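Local coordinates for protein 2-oxo-1,2-dihydroquinoline 8-monooxygenase, oxygenase component (Pseudomonas putida, PDB 1Z02) that acts as the oxygenase component that probably hydroxylates 2-oxo-1,2-dihydroquinoline at carbon 8, using a Rieske [2Fe-2S] cluster and a mononuclear iron, at residues W185-P189 with E305-H311; H199-R203 with L358-D363; Y45-F49 with Y328-L332; D247-A251 with W265-W271. All coordinates share one frame; numbering follows the deposited sequence.

Contact 1: residues W185-P189 with E305-H311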
loop_
_atom_site.group_PDB
_atom_site.type_symbol
_atom_site.label_atom_id
_atom_site.label_comp_id
_atom_site.label_asym_id
_atom_site.label_seq_id
_atom_site.Cartn_x
_atom_site.Cartn_y
_atom_site.Cartn_z
ATOM N N TRP A 185 28.595 20.642 35.343
ATOM C CA TRP A 185 27.156 20.556 35.581
ATOM C C TRP A 185 26.786 19.526 36.646
ATOM O O TRP A 185 27.519 18.560 36.879
ATOM C CB TRP A 185 26.425 20.240 34.271
ATOM C CG TRP A 185 26.812 18.930 33.640
ATOM C CD1 TRP A 185 26.431 17.678 34.038
ATOM C CD2 TRP A 185 27.655 18.746 32.498
ATOM N NE1 TRP A 185 26.983 16.728 33.213
ATOM C CE2 TRP A 185 27.744 17.358 32.258
ATOM C CE3 TRP A 185 28.351 19.622 31.653
ATOM C CZ2 TRP A 185 28.494 16.822 31.207
ATOM C CZ3 TRP A 185 29.098 19.092 30.608
ATOM C CH2 TRP A 185 29.164 17.702 30.396
ATOM N N PRO A 186 25.643 19.729 37.321
ATOM C CA PRO A 186 25.194 18.799 38.362
ATOM C C PRO A 186 24.691 17.454 37.819
ATOM O O PRO A 186 24.306 17.339 36.652
ATOM C CB PRO A 186 24.106 19.592 39.086
ATOM C CG PRO A 186 23.544 20.453 38.000
ATOM C CD PRO A 186 24.783 20.925 37.277
ATOM N N SER A 187 24.702 16.444 38.687
ATOM C CA SER A 187 24.279 15.093 38.335
ATOM C C SER A 187 22.870 14.994 37.758
ATOM O O SER A 187 21.921 15.551 38.316
ATOM C CB SER A 187 24.380 14.181 39.568
ATOM O OG SER A 187 25.723 14.020 39.997
ATOM N N SER A 188 22.741 14.275 36.644
ATOM C CA SER A 188 21.444 14.080 36.007
ATOM C C SER A 188 20.694 12.977 36.742
ATOM O O SER A 188 21.271 11.933 37.083
ATOM C CB SER A 188 21.605 13.681 34.537
ATOM O OG SER A 188 22.171 14.729 33.775
ATOM N N PRO A 189 19.400 13.198 37.014
ATOM C CA PRO A 189 18.593 12.200 37.712
ATOM C C PRO A 189 18.181 11.061 36.784
ATOM O O PRO A 189 18.221 11.197 35.563
ATOM C CB PRO A 189 17.399 13.011 38.203
ATOM C CG PRO A 189 17.216 14.013 37.111
ATOM C CD PRO A 189 18.643 14.449 36.828
ATOM N N GLU A 305 22.547 14.724 29.375
ATOM C CA GLU A 305 22.756 15.366 30.669
ATOM C C GLU A 305 22.724 16.882 30.547
ATOM O O GLU A 305 23.158 17.441 29.541
ATOM C CB GLU A 305 24.112 14.945 31.258
ATOM C CG GLU A 305 24.279 13.450 31.388
ATOM C CD GLU A 305 25.689 13.043 31.750
ATOM O OE1 GLU A 305 26.249 12.164 31.055
ATOM O OE2 GLU A 305 26.231 13.597 32.731
ATOM N N ASN A 306 22.203 17.537 31.578
ATOM C CA ASN A 306 22.132 18.991 31.629
ATOM C C ASN A 306 21.359 19.626 30.473
ATOM O O ASN A 306 21.768 20.653 29.916
ATOM C CB ASN A 306 23.544 19.573 31.692
ATOM C CG ASN A 306 23.607 20.834 32.517
ATOM O OD1 ASN A 306 23.160 20.857 33.669
ATOM N ND2 ASN A 306 24.163 21.891 31.943
ATOM N N TRP A 307 20.231 19.015 30.126
ATOM C CA TRP A 307 19.385 19.517 29.047
ATOM C C TRP A 307 17.909 19.364 29.422
ATOM O O TRP A 307 17.487 18.313 29.914
ATOM C CB TRP A 307 19.689 18.758 27.754
ATOM C CG TRP A 307 18.962 19.269 26.550
ATOM C CD1 TRP A 307 17.709 18.918 26.138
ATOM C CD2 TRP A 307 19.437 20.239 25.609
ATOM N NE1 TRP A 307 17.373 19.606 24.998
ATOM C CE2 TRP A 307 18.416 20.426 24.651
ATOM C CE3 TRP A 307 20.626 20.971 25.483
ATOM C CZ2 TRP A 307 18.547 21.314 23.579
ATOM C CZ3 TRP A 307 20.757 21.858 24.413
ATOM C CH2 TRP A 307 19.721 22.019 23.475
ATOM N N PRO A 308 17.103 20.415 29.198
ATOM C CA PRO A 308 17.502 21.711 28.626
ATOM C C PRO A 308 18.133 22.683 29.629
ATOM O O PRO A 308 18.666 23.728 29.250
ATOM C CB PRO A 308 16.197 22.240 28.042
ATOM C CG PRO A 308 15.180 21.688 28.958
ATOM C CD PRO A 308 15.638 20.283 29.223
ATOM N N GLU A 309 18.057 22.331 30.908
ATOM C CA GLU A 309 18.628 23.145 31.977
ATOM C C GLU A 309 19.207 22.259 33.082
ATOM O O GLU A 309 18.958 21.050 33.121
ATOM C CB GLU A 309 17.561 24.068 32.567
ATOM C CG GLU A 309 17.114 25.175 31.627
ATOM C CD GLU A 309 15.926 25.954 32.159
ATOM O OE1 GLU A 309 15.622 27.027 31.595
ATOM O OE2 GLU A 309 15.291 25.494 33.133
ATOM N N GLU A 310 19.967 22.870 33.986
ATOM C CA GLU A 310 20.585 22.128 35.075
ATOM C C GLU A 310 19.555 21.365 35.888
ATOM O O GLU A 310 18.433 21.836 36.087
ATOM C CB GLU A 310 21.369 23.074 35.984
ATOM C CG GLU A 310 22.300 24.004 35.250
ATOM C CD GLU A 310 23.172 24.799 36.192
ATOM O OE1 GLU A 310 23.903 25.686 35.710
ATOM O OE2 GLU A 310 23.133 24.539 37.413
ATOM N N HIS A 311 19.949 20.188 36.362
ATOM C CA HIS A 311 19.072 19.326 37.156
ATOM C C HIS A 311 17.960 18.680 36.337
ATOM O O HIS A 311 17.139 17.932 36.867
ATOM C CB HIS A 311 18.462 20.096 38.330
ATOM C CG HIS A 311 19.480 20.656 39.271
ATOM N ND1 HIS A 311 19.962 21.941 39.168
ATOM C CD2 HIS A 311 20.132 20.092 40.317
ATOM C CE1 HIS A 311 20.866 22.147 40.111
ATOM N NE2 HIS A 311 20.987 21.041 40.820
HETATM O O HOH W 1 22.511 18.702 35.444
HETATM O O HOH W 2 20.602 16.807 34.239
HETATM O O HOH W 3 25.440 13.596 35.431
#
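W185 meets E305 at the N-H edge of its indole and N306 over one face, where the loop 185-189 packs on the connection between antiparallel strands 301-305 and 313-320 of the Bet v 1-like domain. The indole and the E305 carboxylate stand almost perpendicular, their planes 84° apart. NE1 of W185 donates to OE2 of E305 at 3.3 Å; the oxygen lies in the plane of the indole, yet is itself approached from above the carboxylate plane. A glutamate suits this place because its extended chain serves two partners: OE1 makes a salt bridge with R293. S188 OG packs 3.2 Å from E305 CB and shares a water with N306 N.

N306 lies much flatter against the indole, its amide only 20° from the ring plane. The chi1 of W185 (61°) puts the indole beside N306, whose CB stands over the five-membered ring, 4.2 Å from its centroid. W185 CB also touches N306 CG at 3.4 Å. The far end of this amide is fixed by a bond from ND2 to the backbone oxygen of H291.

P186 presents CG over the centre of the H311 imidazole, 3.9 Å from its centroid, a CH-pi contact on the more exposed side. A water joins the two loops: it donates to P186 O at 2.6 Å and to N306 OD1 at 2.9 Å, and accepts from H311 N at 3.1 Å.

Contact 2: residues H199-R203 with L358-D363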
loop_
_atom_site.group_PDB
_atom_site.type_symbol
_atom_site.label_atom_id
_atom_site.label_comp_id
_atom_site.label_asym_id
_atom_site.label_seq_id
_atom_site.Cartn_x
_atom_site.Cartn_y
_atom_site.Cartn_z
ATOM N N HIS A 199 7.996 14.066 32.423
ATOM C CA HIS A 199 7.056 14.774 31.557
ATOM C C HIS A 199 7.561 14.513 30.153
ATOM O O HIS A 199 8.765 14.572 29.905
ATOM C CB HIS A 199 7.056 16.284 31.817
ATOM C CG HIS A 199 6.399 16.684 33.104
ATOM N ND1 HIS A 199 5.122 16.295 33.438
ATOM C CD2 HIS A 199 6.845 17.444 34.130
ATOM C CE1 HIS A 199 4.807 16.799 34.622
ATOM N NE2 HIS A 199 5.834 17.499 35.061
ATOM N N GLY A 200 6.657 14.209 29.232
ATOM C CA GLY A 200 7.106 13.951 27.881
ATOM C C GLY A 200 6.051 13.403 26.951
ATOM O O GLY A 200 4.846 13.544 27.183
ATOM N N MET A 201 6.510 12.749 25.892
ATOM C CA MET A 201 5.596 12.206 24.900
ATOM C C MET A 201 6.277 11.145 24.059
ATOM O O MET A 201 7.502 10.998 24.092
ATOM C CB MET A 201 5.168 13.329 23.969
ATOM C CG MET A 201 6.363 13.901 23.199
ATOM S SD MET A 201 5.980 15.410 22.317
ATOM C CE MET A 201 7.511 15.826 21.688
ATOM N N HIS A 202 5.468 10.400 23.313
ATOM C CA HIS A 202 5.991 9.405 22.391
ATOM C C HIS A 202 5.133 9.462 21.127
ATOM O O HIS A 202 3.905 9.562 21.193
ATOM C CB HIS A 202 6.050 8.005 23.026
ATOM C CG HIS A 202 4.728 7.435 23.420
ATOM N ND1 HIS A 202 3.858 6.868 22.513
ATOM C CD2 HIS A 202 4.158 7.267 24.636
ATOM C CE1 HIS A 202 2.817 6.374 23.152
ATOM N NE2 HIS A 202 2.975 6.601 24.446
ATOM N N ARG A 203 5.796 9.466 19.978
ATOM C CA ARG A 203 5.103 9.549 18.702
ATOM C C ARG A 203 5.623 8.513 17.727
ATOM O O ARG A 203 6.823 8.254 17.665
ATOM C CB ARG A 203 5.301 10.939 18.092
ATOM C CG ARG A 203 4.860 12.087 18.980
ATOM C CD ARG A 203 5.251 13.424 18.372
ATOM N NE ARG A 203 6.639 13.776 18.666
ATOM C CZ ARG A 203 7.264 14.833 18.149
ATOM N NH1 ARG A 203 6.657 15.640 17.310
ATOM N NH2 ARG A 203 8.498 15.118 18.492
ATOM N N LEU A 358 11.196 19.904 23.238
ATOM C CA LEU A 358 10.729 18.612 22.749
ATOM C C LEU A 358 10.108 18.739 21.359
ATOM O O LEU A 358 10.182 17.812 20.552
ATOM C CB LEU A 358 9.728 17.999 23.733
ATOM C CG LEU A 358 10.296 17.637 25.115
ATOM C CD1 LEU A 358 9.373 16.633 25.792
ATOM C CD2 LEU A 358 11.691 17.028 24.961
ATOM N N HIS A 359 9.508 19.891 21.080
ATOM C CA HIS A 359 8.901 20.146 19.773
ATOM C C HIS A 359 9.758 21.090 18.924
ATOM O O HIS A 359 10.206 20.731 17.843
ATOM C CB HIS A 359 7.517 20.768 19.938
ATOM C CG HIS A 359 6.416 19.769 20.084
ATOM N ND1 HIS A 359 6.159 18.806 19.136
ATOM C CD2 HIS A 359 5.486 19.601 21.054
ATOM C CE1 HIS A 359 5.116 18.085 19.514
ATOM N NE2 HIS A 359 4.690 18.548 20.675
ATOM N N GLY A 360 9.984 22.296 19.434
ATOM C CA GLY A 360 10.752 23.293 18.703
ATOM C C GLY A 360 12.138 22.891 18.241
ATOM O O GLY A 360 12.580 23.288 17.165
ATOM N N PHE A 361 12.825 22.098 19.051
ATOM C CA PHE A 361 14.172 21.648 18.725
ATOM C C PHE A 361 14.164 20.295 18.008
ATOM O O PHE A 361 14.658 20.172 16.886
ATOM C CB PHE A 361 15.004 21.535 20.015
ATOM C CG PHE A 361 16.462 21.273 19.783
ATOM C CD1 PHE A 361 17.315 22.300 19.383
ATOM C CD2 PHE A 361 16.985 19.995 19.950
ATOM C CE1 PHE A 361 18.670 22.050 19.158
ATOM C CE2 PHE A 361 18.329 19.735 19.728
ATOM C CZ PHE A 361 19.175 20.763 19.329
ATOM N N ASN A 362 13.591 19.288 18.661
ATOM C CA ASN A 362 13.564 17.927 18.117
ATOM C C ASN A 362 12.642 17.599 16.938
ATOM O O ASN A 362 12.830 16.577 16.294
ATOM C CB ASN A 362 13.321 16.933 19.259
ATOM C CG ASN A 362 14.486 16.878 20.223
ATOM O OD1 ASN A 362 14.361 17.193 21.406
ATOM N ND2 ASN A 362 15.638 16.491 19.712
ATOM N N ASP A 363 11.649 18.432 16.646
ATOM C CA ASP A 363 10.784 18.139 15.502
ATOM C C ASP A 363 11.615 18.135 14.218
ATOM O O ASP A 363 11.309 17.417 13.272
ATOM C CB ASP A 363 9.665 19.173 15.373
ATOM C CG ASP A 363 8.524 18.929 16.341
ATOM O OD1 ASP A 363 7.596 19.772 16.384
ATOM O OD2 ASP A 363 8.549 17.897 17.051
#
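R203 and D363 form a salt bridge that ties the edge strand 196-206 of the antiparallel sheet to the chain just beyond helix 339-359, a long helix lying on the sheet as in other Bet v 1-like folds. Both terminal nitrogens of the arginine converge on one oxygen: NH1 lies 3.0 Å and NH2 3.1 Å from OD2 of D363, which sits near the guanidinium plane. The arginine chain, bent at chi3 (-83°), turns this end toward the carboxylate. M201, flexible and unbranched, sets CE over the centre of one H359 ring face, 4.0 Å from the centroid, and 3.7 Å from CB of L358.

H359 steadies D363, its ND1 donating to OD1 and OD2 at 3.3 Å each through their syn lone pairs, so that OD2 takes three N-H bonds in all. Its CE1 lies over one face of the R203 guanidinium, the two planes 79° apart. Replacing D363 by an alanine would probably leave H359 ND1 without this acceptor and R203 leaning on E330 for its counter-charge.

Farther out, E330 on the adjoining strand pairs with R203 NH2, and next to D363, N362 ND2 bonds to OD1 of D365, a ligand of the mononuclear iron.

Contact 3: residues Y45-F49 with Y328-L332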
loop_
_atom_site.group_PDB
_atom_site.type_symbol
_atom_site.label_atom_id
_atom_site.label_comp_id
_atom_site.label_asym_id
_atom_site.label_seq_id
_atom_site.Cartn_x
_atom_site.Cartn_y
_atom_site.Cartn_z
ATOM N N TYR A 45 11.851 -2.034 27.409
ATOM C CA TYR A 45 11.424 -0.897 26.592
ATOM C C TYR A 45 10.273 -0.189 27.287
ATOM O O TYR A 45 9.536 -0.805 28.055
ATOM C CB TYR A 45 10.899 -1.346 25.221
ATOM C CG TYR A 45 11.929 -1.880 24.262
ATOM C CD1 TYR A 45 12.156 -3.247 24.147
ATOM C CD2 TYR A 45 12.672 -1.013 23.457
ATOM C CE1 TYR A 45 13.096 -3.743 23.253
ATOM C CE2 TYR A 45 13.618 -1.497 22.559
ATOM C CZ TYR A 45 13.826 -2.866 22.462
ATOM O OH TYR A 45 14.765 -3.365 21.586
ATOM N N PRO A 46 10.107 1.116 27.033
ATOM C CA PRO A 46 9.002 1.848 27.653
ATOM C C PRO A 46 7.759 1.450 26.845
ATOM O O PRO A 46 7.800 1.412 25.608
ATOM C CB PRO A 46 9.412 3.308 27.454
ATOM C CG PRO A 46 10.163 3.275 26.162
ATOM C CD PRO A 46 11.013 2.036 26.316
ATOM N N ALA A 47 6.673 1.112 27.529
ATOM C CA ALA A 47 5.452 0.704 26.841
ATOM C C ALA A 47 4.398 1.804 26.801
ATOM O O ALA A 47 3.822 2.100 25.745
ATOM C CB ALA A 47 4.865 -0.548 27.512
ATOM N N LEU A 48 4.135 2.400 27.958
ATOM C CA LEU A 48 3.125 3.449 28.063
ATOM C C LEU A 48 3.416 4.313 29.273
ATOM O O LEU A 48 4.122 3.886 30.181
ATOM C CB LEU A 48 1.734 2.825 28.254
ATOM C CG LEU A 48 1.100 1.976 27.150
ATOM C CD1 LEU A 48 -0.079 1.207 27.713
ATOM C CD2 LEU A 48 0.668 2.868 26.004
ATOM N N PHE A 49 2.893 5.532 29.271
ATOM C CA PHE A 49 3.042 6.405 30.422
ATOM C C PHE A 49 1.983 5.887 31.385
ATOM O O PHE A 49 0.971 5.325 30.963
ATOM C CB PHE A 49 2.723 7.861 30.069
ATOM C CG PHE A 49 3.836 8.577 29.354
ATOM C CD1 PHE A 49 3.662 9.022 28.045
ATOM C CD2 PHE A 49 5.051 8.825 29.996
ATOM C CE1 PHE A 49 4.685 9.705 27.376
ATOM C CE2 PHE A 49 6.085 9.507 29.336
ATOM C CZ PHE A 49 5.897 9.948 28.022
ATOM N N TYR A 328 8.942 6.861 18.909
ATOM C CA TYR A 328 9.950 7.787 19.415
ATOM C C TYR A 328 9.536 8.464 20.728
ATOM O O TYR A 328 8.594 9.260 20.771
ATOM C CB TYR A 328 10.238 8.819 18.323
ATOM C CG TYR A 328 11.091 10.000 18.728
ATOM C CD1 TYR A 328 12.316 9.824 19.385
ATOM C CD2 TYR A 328 10.710 11.297 18.381
ATOM C CE1 TYR A 328 13.141 10.918 19.678
ATOM C CE2 TYR A 328 11.525 12.391 18.665
ATOM C CZ TYR A 328 12.739 12.199 19.308
ATOM O OH TYR A 328 13.542 13.293 19.545
ATOM N N TRP A 329 10.249 8.127 21.801
ATOM C CA TRP A 329 9.978 8.689 23.118
ATOM C C TRP A 329 10.910 9.849 23.438
ATOM O O TRP A 329 12.101 9.800 23.130
ATOM C CB TRP A 329 10.143 7.622 24.204
ATOM C CG TRP A 329 9.096 6.551 24.191
ATOM C CD1 TRP A 329 8.869 5.623 23.210
ATOM C CD2 TRP A 329 8.146 6.275 25.230
ATOM N NE1 TRP A 329 7.840 4.788 23.579
ATOM C CE2 TRP A 329 7.377 5.166 24.814
ATOM C CE3 TRP A 329 7.869 6.860 26.475
ATOM C CZ2 TRP A 329 6.351 4.627 25.599
ATOM C CZ3 TRP A 329 6.850 6.325 27.255
ATOM C CH2 TRP A 329 6.104 5.220 26.812
ATOM N N GLU A 330 10.348 10.892 24.048
ATOM C CA GLU A 330 11.106 12.068 24.474
ATOM C C GLU A 330 10.613 12.438 25.862
ATOM O O GLU A 330 9.472 12.856 26.006
ATOM C CB GLU A 330 10.839 13.279 23.586
ATOM C CG GLU A 330 11.259 13.174 22.160
ATOM C CD GLU A 330 10.864 14.409 21.400
ATOM O OE1 GLU A 330 11.441 15.486 21.664
ATOM O OE2 GLU A 330 9.957 14.309 20.555
ATOM N N ILE A 331 11.447 12.278 26.883
ATOM C CA ILE A 331 11.026 12.673 28.217
ATOM C C ILE A 331 12.074 13.531 28.906
ATOM O O ILE A 331 13.274 13.432 28.625
ATOM C CB ILE A 331 10.706 11.448 29.142
ATOM C CG1 ILE A 331 11.988 10.675 29.466
ATOM C CG2 ILE A 331 9.651 10.564 28.490
ATOM C CD1 ILE A 331 11.831 9.638 30.542
ATOM N N LEU A 332 11.596 14.386 29.803
ATOM C CA LEU A 332 12.454 15.262 30.589
ATOM C C LEU A 332 12.213 14.850 32.026
ATOM O O LEU A 332 11.067 14.706 32.455
ATOM C CB LEU A 332 12.073 16.734 30.390
ATOM C CG LEU A 332 12.342 17.289 28.994
ATOM C CD1 LEU A 332 11.853 18.712 28.893
ATOM C CD2 LEU A 332 13.829 17.193 28.701
HETATM O O HOH W 4 7.136 2.027 23.126
#
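The indole of W329 has P46 on one face and the stacked ring of H202 on the other. CG of P46 stands almost straight over the five-membered ring, 3.6 Å from its centroid, a CH-pi contact to which the compact, flat-sided proline is well suited. At the indole edge lies the backbone of 45-49: CZ2 of W329 is 3.6 Å from A47 O, and CH2 is 3.6 Å from L48 N. Another part of that edge, CZ3, points at the middle of the F49 ring, making an inclined edge-to-face pair with planes 52° apart. The F49 ring in turn receives CG2 of I331 at its own edge, 3.8 Å from CE2.

The chi1 of W329 (-69°), with CG anti to the carbonyl carbon, sends the large ring toward strand 43-49. Its buried NE1 is satisfied by a water that accepts from it at 2.9 Å and donates to P46 O at 2.6 Å.

A47 and L48 form a classic beta bulge opposite I148. Strands 43-49 and 325-335 belong to different sheets, and their segments here cross at 79°, the axes 9.5 Å apart. No direct hydrogen bond links the two segments; packing and one water join the Rieske-family part to the hydroxylase-family part. M147 of strand 147-152 touches P46, F49 and W329, while W317 of strand 313-320 lies against P46 and I331.

Contact 4: residues D247-A251 with W265-W271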
loop_
_atom_site.group_PDB
_atom_site.type_symbol
_atom_site.label_atom_id
_atom_site.label_comp_id
_atom_site.label_asym_id
_atom_site.label_seq_id
_atom_site.Cartn_x
_atom_site.Cartn_y
_atom_site.Cartn_z
ATOM N N ASP A 247 41.555 8.993 19.966
ATOM C CA ASP A 247 40.970 7.688 19.759
ATOM C C ASP A 247 39.982 7.316 20.842
ATOM O O ASP A 247 38.996 6.634 20.582
ATOM C CB ASP A 247 42.085 6.655 19.720
ATOM C CG ASP A 247 41.946 5.718 18.578
ATOM O OD1 ASP A 247 42.813 4.843 18.402
ATOM O OD2 ASP A 247 40.958 5.866 17.849
ATOM N N ASP A 248 40.265 7.751 22.063
ATOM C CA ASP A 248 39.416 7.454 23.207
ATOM C C ASP A 248 38.401 8.565 23.479
ATOM O O ASP A 248 38.061 8.831 24.629
ATOM C CB ASP A 248 40.284 7.243 24.447
ATOM C CG ASP A 248 41.134 8.457 24.778
ATOM O OD1 ASP A 248 41.776 8.441 25.848
ATOM O OD2 ASP A 248 41.163 9.420 23.980
ATOM N N CYS A 249 37.923 9.215 22.425
ATOM C CA CYS A 249 36.938 10.281 22.575
ATOM C C CYS A 249 35.637 9.708 23.125
ATOM O O CYS A 249 34.785 10.442 23.622
ATOM C CB CYS A 249 36.669 10.941 21.226
ATOM S SG CYS A 249 36.049 9.776 20.002
ATOM N N ILE A 250 35.492 8.389 23.026
ATOM C CA ILE A 250 34.301 7.699 23.515
ATOM C C ILE A 250 34.714 6.549 24.428
ATOM O O ILE A 250 35.654 5.820 24.129
ATOM C CB ILE A 250 33.462 7.123 22.339
ATOM C CG1 ILE A 250 32.988 8.258 21.425
ATOM C CG2 ILE A 250 32.279 6.322 22.877
ATOM C CD1 ILE A 250 32.237 7.786 20.202
ATOM N N ALA A 251 34.019 6.395 25.547
ATOM C CA ALA A 251 34.315 5.321 26.481
ATOM C C ALA A 251 33.241 4.243 26.375
ATOM O O ALA A 251 32.052 4.510 26.590
ATOM C CB ALA A 251 34.375 5.867 27.904
ATOM N N TRP A 265 32.746 11.798 25.642
ATOM C CA TRP A 265 33.408 12.827 26.440
ATOM C C TRP A 265 33.235 14.217 25.836
ATOM O O TRP A 265 34.190 14.813 25.333
ATOM C CB TRP A 265 34.905 12.513 26.598
ATOM C CG TRP A 265 35.205 11.193 27.235
ATOM C CD1 TRP A 265 35.784 10.115 26.638
ATOM C CD2 TRP A 265 34.974 10.819 28.596
ATOM N NE1 TRP A 265 35.934 9.092 27.542
ATOM C CE2 TRP A 265 35.444 9.499 28.756
ATOM C CE3 TRP A 265 34.418 11.473 29.704
ATOM C CZ2 TRP A 265 35.376 8.813 29.978
ATOM C CZ3 TRP A 265 34.350 10.789 30.925
ATOM C CH2 TRP A 265 34.828 9.475 31.048
ATOM N N LEU A 266 32.008 14.730 25.882
ATOM C CA LEU A 266 31.733 16.049 25.342
ATOM C C LEU A 266 32.236 17.126 26.289
ATOM O O LEU A 266 32.273 16.938 27.508
ATOM C CB LEU A 266 30.232 16.231 25.091
ATOM C CG LEU A 266 29.592 15.287 24.073
ATOM C CD1 LEU A 266 28.205 15.797 23.751
ATOM C CD2 LEU A 266 30.437 15.230 22.805
ATOM N N PHE A 267 32.625 18.252 25.706
ATOM C CA PHE A 267 33.147 19.391 26.450
ATOM C C PHE A 267 34.432 19.076 27.207
ATOM O O PHE A 267 34.621 19.456 28.366
ATOM C CB PHE A 267 32.070 19.970 27.377
ATOM C CG PHE A 267 30.907 20.560 26.630
ATOM C CD1 PHE A 267 29.822 19.768 26.260
ATOM C CD2 PHE A 267 30.932 21.892 26.225
ATOM C CE1 PHE A 267 28.785 20.290 25.494
ATOM C CE2 PHE A 267 29.902 22.426 25.459
ATOM C CZ PHE A 267 28.825 21.621 25.093
ATOM N N THR A 268 35.308 18.355 26.520
ATOM C CA THR A 268 36.622 18.004 27.028
ATOM C C THR A 268 37.498 18.207 25.807
ATOM O O THR A 268 36.991 18.492 24.720
ATOM C CB THR A 268 36.731 16.528 27.500
ATOM O OG1 THR A 268 36.551 15.637 26.393
ATOM C CG2 THR A 268 35.701 16.237 28.566
ATOM N N ASP A 269 38.803 18.058 25.960
ATOM C CA ASP A 269 39.682 18.257 24.823
ATOM C C ASP A 269 39.590 17.145 23.769
ATOM O O ASP A 269 40.182 17.256 22.697
ATOM C CB ASP A 269 41.115 18.424 25.318
ATOM C CG ASP A 269 41.640 17.197 25.955
ATOM O OD1 ASP A 269 41.892 16.242 25.251
ATOM O OD2 ASP A 269 41.807 17.146 27.165
ATOM N N LYS A 270 38.823 16.096 24.063
ATOM C CA LYS A 270 38.665 14.972 23.140
ATOM C C LYS A 270 37.724 15.301 21.988
ATOM O O LYS A 270 37.720 14.620 20.967
ATOM C CB LYS A 270 38.144 13.743 23.888
ATOM C CG LYS A 270 38.942 13.396 25.127
ATOM C CD LYS A 270 39.607 12.058 24.987
ATOM C CE LYS A 270 40.452 11.756 26.202
ATOM N NZ LYS A 270 41.791 11.283 25.788
ATOM N N TRP A 271 36.915 16.338 22.176
ATOM C CA TRP A 271 35.987 16.791 21.152
ATOM C C TRP A 271 36.174 18.291 20.936
ATOM O O TRP A 271 35.948 19.093 21.843
ATOM C CB TRP A 271 34.542 16.511 21.561
ATOM C CG TRP A 271 34.152 15.068 21.479
ATOM C CD1 TRP A 271 34.216 14.143 22.481
ATOM C CD2 TRP A 271 33.652 14.377 20.323
ATOM N NE1 TRP A 271 33.792 12.918 22.022
ATOM C CE2 TRP A 271 33.446 13.031 20.701
ATOM C CE3 TRP A 271 33.372 14.762 19.003
ATOM C CZ2 TRP A 271 32.957 12.067 19.808
ATOM C CZ3 TRP A 271 32.887 13.803 18.114
ATOM C CH2 TRP A 271 32.691 12.470 18.522
HETATM O O HOH W 5 37.833 6.949 27.024
#
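C249 and W271 form the tight side of this contact, at the start of strand 250-253, the edge strand that pairs antiparallel with 261-264 in the seven-stranded sheet. C249 O is gripped by two donors: W265 N reaches it nearly in line with the carbonyl at 3.2 Å, and W271 NE1 comes at 3.1 Å from above the carbonyl plane, 43° out of it. A small cysteine fits here, its SG 3.9 Å from CZ2 of W271 in an oblique sulfur-aromatic contact, while CD2 of L266 covers one face of the same indole. The W271 side chain lies about 11 Å from that of the iron ligand H221. A leucine in place of W271 would probably leave C249 O with W265 N alone of these two donors and open a gap beside the cysteine sulfur.

Toward solvent the contact turns polar. The exposed D248 holds K270 in a salt bridge: NZ sits 2.7 Å from OD2, on its syn side and somewhat out of the carboxylate plane, with a weak second bond to OD1. The lysine, bent at chi2 and chi4, curls over to reach it, and S246 OG bonds to the same OD2. W265 lies between the two zones, with CZ2 against A251 CB, while its NE1 donates to a water at 2.9 Å that donates in turn to D248 O.

Within the 265-271 loop, T268 forms an ST turn, its OG1 accepting from K270 N and donating to W265 O at 2.7 Å.

Contacts 1 and 3 are buried, contact 2 lies nearer the surface and contact 4 is partly buried at the far edge of the sheet. Strands 196-206 and 325-335 are neighbours, so contacts 2 and 3 rest on the same end of the seven-stranded sheet, joined by a probable hydrogen bond between R203 O and Y328 N, whereas contact 4 holds its opposite edge strand. Chemistry follows place: contact 3, between the Rieske and hydroxylase parts, is aromatic and apolar; contact 1 sets an indole against a carboxylate and an amide, with waters between the loops; contact 2 relies on charge close to the iron ligands; contact 4 combines a doubly bonded backbone carbonyl with an ion pair on the exposed side. P308 packs on L332, linking contacts 1 and 3.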